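Local coordinates for protein xyloglucan-specific endo-beta-1,4-glucanase BoGH9A (Bacteroides ovatus, PDB 6DHT) that hydrolyses internal beta-1,4-glucosidic linkages in the backbone of xyloglucan, releasing xyloglucan oligosaccharides, at residues 171-176 and 239-244; 235-240 and 258-263. One frame throughout, in Å; residues are numbered along the deposited sequence.

Contact 1: 171-176 and 239-244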
loop_
_atom_site.group_PDB
_atom_site.type_symbol
_atom_site.label_atom_id
_atom_site.label_comp_id
_atom_site.label_asym_id
_atom_site.label_seq_id
_atom_site.Cartn_x
_atom_site.Cartn_y
_atom_site.Cartn_z
ATOM N N ASP A 171 -4.764 13.611 -6.298
ATOM C CA ASP A 171 -4.418 14.429 -7.480
ATOM C C ASP A 171 -4.291 13.560 -8.734
ATOM O O ASP A 171 -4.348 12.312 -8.661
ATOM C CB ASP A 171 -3.120 15.213 -7.253
ATOM C CG ASP A 171 -1.904 14.335 -7.143
ATOM O OD1 ASP A 171 -1.908 13.474 -6.219
ATOM O OD2 ASP A 171 -0.963 14.556 -7.941
ATOM N N TYR A 172 -4.058 14.197 -9.882
ATOM C CA TYR A 172 -4.125 13.531 -11.179
ATOM C C TYR A 172 -2.766 13.382 -11.877
ATOM O O TYR A 172 -2.707 13.064 -13.050
ATOM C CB TYR A 172 -5.079 14.317 -12.091
ATOM C CG TYR A 172 -6.547 14.314 -11.720
ATOM C CD1 TYR A 172 -7.223 13.139 -11.370
ATOM C CD2 TYR A 172 -7.289 15.499 -11.752
ATOM C CE1 TYR A 172 -8.572 13.151 -11.080
ATOM C CE2 TYR A 172 -8.619 15.517 -11.462
ATOM C CZ TYR A 172 -9.290 14.354 -11.103
ATOM O OH TYR A 172 -10.632 14.312 -10.805
ATOM N N ASN A 173 -1.682 13.575 -11.137
ATOM C CA ASN A 173 -0.344 13.439 -11.676
ATOM C C ASN A 173 0.214 12.026 -11.509
ATOM O O ASN A 173 -0.376 11.239 -10.768
ATOM C CB ASN A 173 0.527 14.507 -11.022
ATOM C CG ASN A 173 -0.073 15.891 -11.205
ATOM O OD1 ASN A 173 -0.121 16.379 -12.336
ATOM N ND2 ASN A 173 -0.615 16.463 -10.142
ATOM N N LYS A 174 1.281 11.695 -12.214
ATOM C CA LYS A 174 1.807 10.322 -12.252
ATOM C C LYS A 174 3.273 10.389 -11.896
ATOM O O LYS A 174 4.026 11.115 -12.543
ATOM C CB LYS A 174 1.611 9.713 -13.634
ATOM C CG LYS A 174 0.169 9.804 -14.114
ATOM C CD LYS A 174 -0.115 9.068 -15.392
ATOM C CE LYS A 174 0.772 9.542 -16.527
ATOM N NZ LYS A 174 0.280 9.070 -17.838
ATOM N N TYR A 175 3.709 9.640 -10.894
ATOM C CA TYR A 175 5.040 9.786 -10.320
ATOM C C TYR A 175 5.793 8.459 -10.351
ATOM O O TYR A 175 5.277 7.440 -9.866
ATOM C CB TYR A 175 4.934 10.221 -8.872
ATOM C CG TYR A 175 4.090 11.468 -8.599
ATOM C CD1 TYR A 175 2.698 11.400 -8.590
ATOM C CD2 TYR A 175 4.672 12.710 -8.297
ATOM C CE1 TYR A 175 1.901 12.511 -8.307
ATOM C CE2 TYR A 175 3.885 13.826 -8.023
ATOM C CZ TYR A 175 2.504 13.727 -8.025
ATOM O OH TYR A 175 1.715 14.842 -7.730
ATOM N N ILE A 176 7.008 8.448 -10.882
ATOM C CA ILE A 176 7.768 7.213 -11.026
ATOM C C ILE A 176 8.205 6.618 -9.677
ATOM O O ILE A 176 8.125 5.399 -9.462
ATOM C CB ILE A 176 9.006 7.449 -11.932
ATOM C CG1 ILE A 176 8.601 7.611 -13.405
ATOM C CG2 ILE A 176 9.977 6.277 -11.814
ATOM C CD1 ILE A 176 8.023 6.365 -14.063
ATOM N N LYS A 239 8.545 12.642 -12.761
ATOM C CA LYS A 239 7.089 12.568 -12.767
ATOM C C LYS A 239 6.517 13.201 -14.038
ATOM O O LYS A 239 7.230 13.906 -14.786
ATOM C CB LYS A 239 6.517 13.238 -11.527
ATOM C CG LYS A 239 6.925 14.716 -11.393
ATOM C CD LYS A 239 6.281 15.360 -10.180
ATOM C CE LYS A 239 6.837 16.760 -9.913
ATOM N NZ LYS A 239 6.159 17.449 -8.796
ATOM N N LEU A 240 5.239 12.924 -14.284
ATOM C CA LEU A 240 4.464 13.534 -15.348
ATOM C C LEU A 240 3.390 14.334 -14.646
ATOM O O LEU A 240 2.610 13.793 -13.862
ATOM C CB LEU A 240 3.898 12.469 -16.276
ATOM C CG LEU A 240 3.212 12.935 -17.568
ATOM C CD1 LEU A 240 3.086 11.789 -18.541
ATOM C CD2 LEU A 240 1.832 13.495 -17.270
ATOM N N THR A 241 3.369 15.648 -14.879
ATOM C CA THR A 241 2.606 16.541 -14.024
ATOM C C THR A 241 2.143 17.802 -14.754
ATOM O O THR A 241 2.695 18.188 -15.790
ATOM C CB THR A 241 3.470 16.957 -12.792
ATOM O OG1 THR A 241 2.717 17.725 -11.861
ATOM C CG2 THR A 241 4.738 17.722 -13.238
ATOM N N THR A 242 1.111 18.415 -14.200
ATOM C CA THR A 242 0.755 19.789 -14.552
ATOM C C THR A 242 1.603 20.685 -13.673
ATOM O O THR A 242 2.181 20.247 -12.691
ATOM C CB THR A 242 -0.722 20.024 -14.280
ATOM O OG1 THR A 242 -1.042 19.566 -12.969
ATOM C CG2 THR A 242 -1.581 19.301 -15.282
ATOM N N PRO A 243 1.694 21.985 -14.007
ATOM C CA PRO A 243 2.483 22.844 -13.118
ATOM C C PRO A 243 1.870 23.030 -11.731
ATOM O O PRO A 243 2.590 23.100 -10.724
ATOM C CB PRO A 243 2.500 24.184 -13.875
ATOM C CG PRO A 243 2.392 23.780 -15.294
ATOM C CD PRO A 243 1.427 22.621 -15.303
ATOM N N PHE A 244 0.544 23.147 -11.675
ATOM C CA PHE A 244 -0.185 23.254 -10.422
ATOM C C PHE A 244 -1.166 22.088 -10.270
ATOM O O PHE A 244 -1.655 21.544 -11.250
ATOM C CB PHE A 244 -1.022 24.553 -10.365
ATOM C CG PHE A 244 -0.212 25.820 -10.295
ATOM C CD1 PHE A 244 0.336 26.242 -9.093
ATOM C CD2 PHE A 244 -0.029 26.598 -11.425
ATOM C CE1 PHE A 244 1.082 27.410 -9.025
ATOM C CE2 PHE A 244 0.710 27.773 -11.364
ATOM C CZ PHE A 244 1.265 28.173 -10.160
#

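Contact 2: 235-240 and 258-263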
loop_
_atom_site.group_PDB
_atom_site.type_symbol
_atom_site.label_atom_id
_atom_site.label_comp_id
_atom_site.label_asym_id
_atom_site.label_seq_id
_atom_site.Cartn_x
_atom_site.Cartn_y
_atom_site.Cartn_z
ATOM N N GLY A 235 18.046 7.544 -18.629
ATOM C CA GLY A 235 17.512 8.196 -17.448
ATOM C C GLY A 235 15.995 8.244 -17.477
ATOM O O GLY A 235 15.372 8.007 -18.515
ATOM N N VAL A 236 15.412 8.483 -16.316
ATOM C CA VAL A 236 13.957 8.393 -16.128
ATOM C C VAL A 236 13.449 9.688 -15.502
ATOM O O VAL A 236 13.945 10.117 -14.467
ATOM C CB VAL A 236 13.591 7.166 -15.259
ATOM C CG1 VAL A 236 12.073 7.054 -15.050
ATOM C CG2 VAL A 236 14.112 5.912 -15.889
ATOM N N TYR A 237 12.466 10.313 -16.156
ATOM C CA TYR A 237 11.876 11.562 -15.684
ATOM C C TYR A 237 11.175 11.285 -14.366
ATOM O O TYR A 237 10.548 10.236 -14.213
ATOM C CB TYR A 237 10.886 12.103 -16.731
ATOM C CG TYR A 237 11.498 12.229 -18.118
ATOM C CD1 TYR A 237 12.532 13.125 -18.358
ATOM C CD2 TYR A 237 11.031 11.480 -19.167
ATOM C CE1 TYR A 237 13.090 13.240 -19.617
ATOM C CE2 TYR A 237 11.582 11.581 -20.422
ATOM C CZ TYR A 237 12.611 12.460 -20.637
ATOM O OH TYR A 237 13.139 12.538 -21.901
ATOM N N HIS A 238 11.295 12.202 -13.414
ATOM C CA HIS A 238 10.786 11.990 -12.054
ATOM C C HIS A 238 9.276 11.804 -12.032
ATOM O O HIS A 238 8.764 10.920 -11.331
ATOM C CB HIS A 238 11.207 13.161 -11.171
ATOM C CG HIS A 238 11.032 12.943 -9.698
ATOM N ND1 HIS A 238 11.815 12.077 -8.956
ATOM C CD2 HIS A 238 10.188 13.520 -8.817
ATOM C CE1 HIS A 238 11.459 12.134 -7.691
ATOM N NE2 HIS A 238 10.467 12.998 -7.575
ATOM N N LYS A 239 8.545 12.642 -12.761
ATOM C CA LYS A 239 7.089 12.568 -12.767
ATOM C C LYS A 239 6.517 13.201 -14.038
ATOM O O LYS A 239 7.230 13.906 -14.786
ATOM C CB LYS A 239 6.517 13.238 -11.527
ATOM C CG LYS A 239 6.925 14.716 -11.393
ATOM C CD LYS A 239 6.281 15.360 -10.180
ATOM C CE LYS A 239 6.837 16.760 -9.913
ATOM N NZ LYS A 239 6.159 17.449 -8.796
ATOM N N LEU A 240 5.239 12.924 -14.284
ATOM C CA LEU A 240 4.464 13.534 -15.348
ATOM C C LEU A 240 3.390 14.334 -14.646
ATOM O O LEU A 240 2.610 13.793 -13.862
ATOM C CB LEU A 240 3.898 12.469 -16.276
ATOM C CG LEU A 240 3.212 12.935 -17.568
ATOM C CD1 LEU A 240 3.086 11.789 -18.541
ATOM C CD2 LEU A 240 1.832 13.495 -17.270
ATOM N N ARG A 258 0.446 19.222 -19.637
ATOM C CA ARG A 258 1.169 18.127 -18.971
ATOM C C ARG A 258 2.640 18.109 -19.380
ATOM O O ARG A 258 2.965 18.246 -20.565
ATOM C CB ARG A 258 0.507 16.780 -19.309
ATOM C CG ARG A 258 -0.950 16.675 -18.869
ATOM C CD ARG A 258 -1.085 16.323 -17.403
ATOM N NE ARG A 258 -1.226 14.881 -17.199
ATOM C CZ ARG A 258 -1.613 14.336 -16.044
ATOM N NH1 ARG A 258 -1.848 15.073 -14.974
ATOM N NH2 ARG A 258 -1.729 13.019 -15.958
ATOM N N TYR A 259 3.515 17.942 -18.390
ATOM C CA TYR A 259 4.964 17.939 -18.594
ATOM C C TYR A 259 5.616 16.708 -17.991
ATOM O O TYR A 259 5.106 16.175 -17.013
ATOM C CB TYR A 259 5.621 19.138 -17.909
ATOM C CG TYR A 259 5.219 20.497 -18.438
ATOM C CD1 TYR A 259 4.100 21.138 -17.954
ATOM C CD2 TYR A 259 5.988 21.140 -19.394
ATOM C CE1 TYR A 259 3.727 22.383 -18.423
ATOM C CE2 TYR A 259 5.628 22.397 -19.869
ATOM C CZ TYR A 259 4.493 23.004 -19.381
ATOM O OH TYR A 259 4.113 24.249 -19.837
ATOM N N VAL A 260 6.731 16.274 -18.563
ATOM C CA VAL A 260 7.678 15.417 -17.842
ATOM C C VAL A 260 8.827 16.301 -17.382
ATOM O O VAL A 260 9.268 17.209 -18.105
ATOM C CB VAL A 260 8.185 14.184 -18.649
ATOM C CG1 VAL A 260 7.024 13.247 -19.005
ATOM C CG2 VAL A 260 8.937 14.605 -19.893
ATOM N N VAL A 261 9.269 16.084 -16.156
ATOM C CA VAL A 261 10.295 16.906 -15.549
ATOM C C VAL A 261 11.601 16.145 -15.293
ATOM O O VAL A 261 11.737 14.956 -15.643
ATOM C CB VAL A 261 9.766 17.536 -14.270
ATOM C CG1 VAL A 261 8.531 18.373 -14.578
ATOM C CG2 VAL A 261 9.418 16.453 -13.248
ATOM N N GLN A 262 12.541 16.875 -14.691
ATOM C CA GLN A 262 13.907 16.447 -14.400
ATOM C C GLN A 262 14.070 14.962 -14.075
ATOM O O GLN A 262 13.375 14.429 -13.213
ATOM C CB GLN A 262 14.429 17.253 -13.210
ATOM C CG GLN A 262 15.898 17.033 -12.865
ATOM C CD GLN A 262 16.190 17.184 -11.372
ATOM O OE1 GLN A 262 16.022 18.260 -10.795
ATOM N NE2 GLN A 262 16.616 16.087 -10.732
ATOM N N LYS A 263 15.014 14.322 -14.747
ATOM C CA LYS A 263 15.436 12.968 -14.393
ATOM C C LYS A 263 16.006 12.942 -12.978
ATOM O O LYS A 263 16.707 13.862 -12.572
ATOM C CB LYS A 263 16.497 12.492 -15.387
ATOM C CG LYS A 263 16.003 12.317 -16.803
ATOM C CD LYS A 263 17.190 12.175 -17.756
ATOM C CE LYS A 263 16.745 11.944 -19.180
ATOM N NZ LYS A 263 17.789 12.400 -20.159
#

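Contact 1: 171-176 and 239-244
Asn173 reaches across to Thr241 and Thr242 and ties the end of a short antiparallel strand pair to the loop that carries Asp171, the predicted nucleophile. Its CB lies 3.6 Å from Leu240 O. Its CG comes next to Thr241 OG1, at 3.4 Å, where the two side chains slant across each other. That hydroxyl has its own partners: it donates to Thr242 O and is hydrogen-bonded to Thr330. At the tip the amide divides its work. Asn173 OD1 accepts the backbone N-H of Thr242 at 3.0 Å, with the donor tilted 34° from the carbonyl plane. Asn173 ND2 turns back within its own segment and gives a hydrogen bond to Asp171 OD2 at 2.9 Å, on the anti lone pair of that oxygen. CG of Asn173 stands anti to its carbonyl carbon (chi1 -55°), which lets the amide span both partners. Asp171 OD2 is also held by Tyr175 OH at 2.7 Å, on the syn side but 30° out of the carboxylate plane. Two donors thus grip this one oxygen, which would limit the turning of the carboxylate.

Lys174 and Leu240 form the hydrogen-bonded pair of the strands, linked by two nearly straight backbone bonds. Their side chains run side by side, with Lys174 CE 3.8 Å from Leu240 CD1. The lysine ammonium goes on to a salt bridge with Asp140. On the other face, Lys239 lies alongside Tyr175, and its CD meets the ring at CE2, 3.6 Å away. Its extended chain ends in hydrogen bonds to Gly331, Gln317 and Thr330.

Strand 174-175 is an outermost strand of a small mixed sheet in the GH9 catalytic domain, an (alpha/alpha)6 barrel in this family. Tyr175 is the N-cap of helix 176-192, and Trp224 of helix 213-226 packs against Leu240.

Contact 2: 235-240 and 258-263
Gly235 opens the segment with its CA 4.0 Å from Lys263 CD. The ammonium of that lysine forms salt bridges with Asp233 and Asp230. Val236 contributes its carbonyl oxygen, which receives a CA-H...O contact from Lys263. Tyr237 then carries much of the packing, and its backbone makes a single bridge with Lys263. Val260 CG2 sits over the centre of its ring in a CH-pi contact, 3.8 Å above the plane. Val261 O lies at the ring edge, and the Lys263 chain runs alongside, with CE 3.9 Å from Tyr237 CE1. The phenol OH bonds to Arg154. With only the methyl of an alanine at Tyr237, Val260 CG2 is likely to lose the face it rests on, and Arg154 its phenol partner.

Beyond the tyrosine, His238 N bonds to Gln262 O at 3.1 Å, coming from above the carbonyl plane. Here the chain enters strand 239-241, antiparallel to strand 259-260 in a small mixed sheet of the GH9 (alpha/alpha)6-barrel domain. Strand 143-145 borders 259-260 on its other side.

Lys239 O takes the N-H of Val261, and Lys239 CG meets Val261 CG2 at 3.6 Å. Leu240 forms an antiparallel non-hydrogen-bonded pair with Val260. With CG anti to the backbone N (chi1 -172°), Leu240 lays CD2 over one face of the Arg258 guanidinium, 3.4 Å from NE. That guanidinium also forms a salt bridge with Asp140.

Contacts 1 and 2 share Lys239 and Leu240, and their centres are 9 Å apart. Strand 239-241 is the common member, flanked in the sheet by strand 174-175 and strand 259-260. The contacts are also joined directly. Thr241 O is 2.7 Å from Tyr259 N, and Tyr172 O is 2.9 Å from Arg258 NH1, both probable hydrogen bonds. Contact 1 holds Asp171, the predicted nucleophile, and the Tyr175 side chain lies about 8 Å from that of Glu548, the predicted proton donor. Contact 2 lies one strand further along the sheet, yet the Arg258 side chain is still about 7 Å from that of Asp171. Asp140 meets both Lys174 and Arg258, one from each contact.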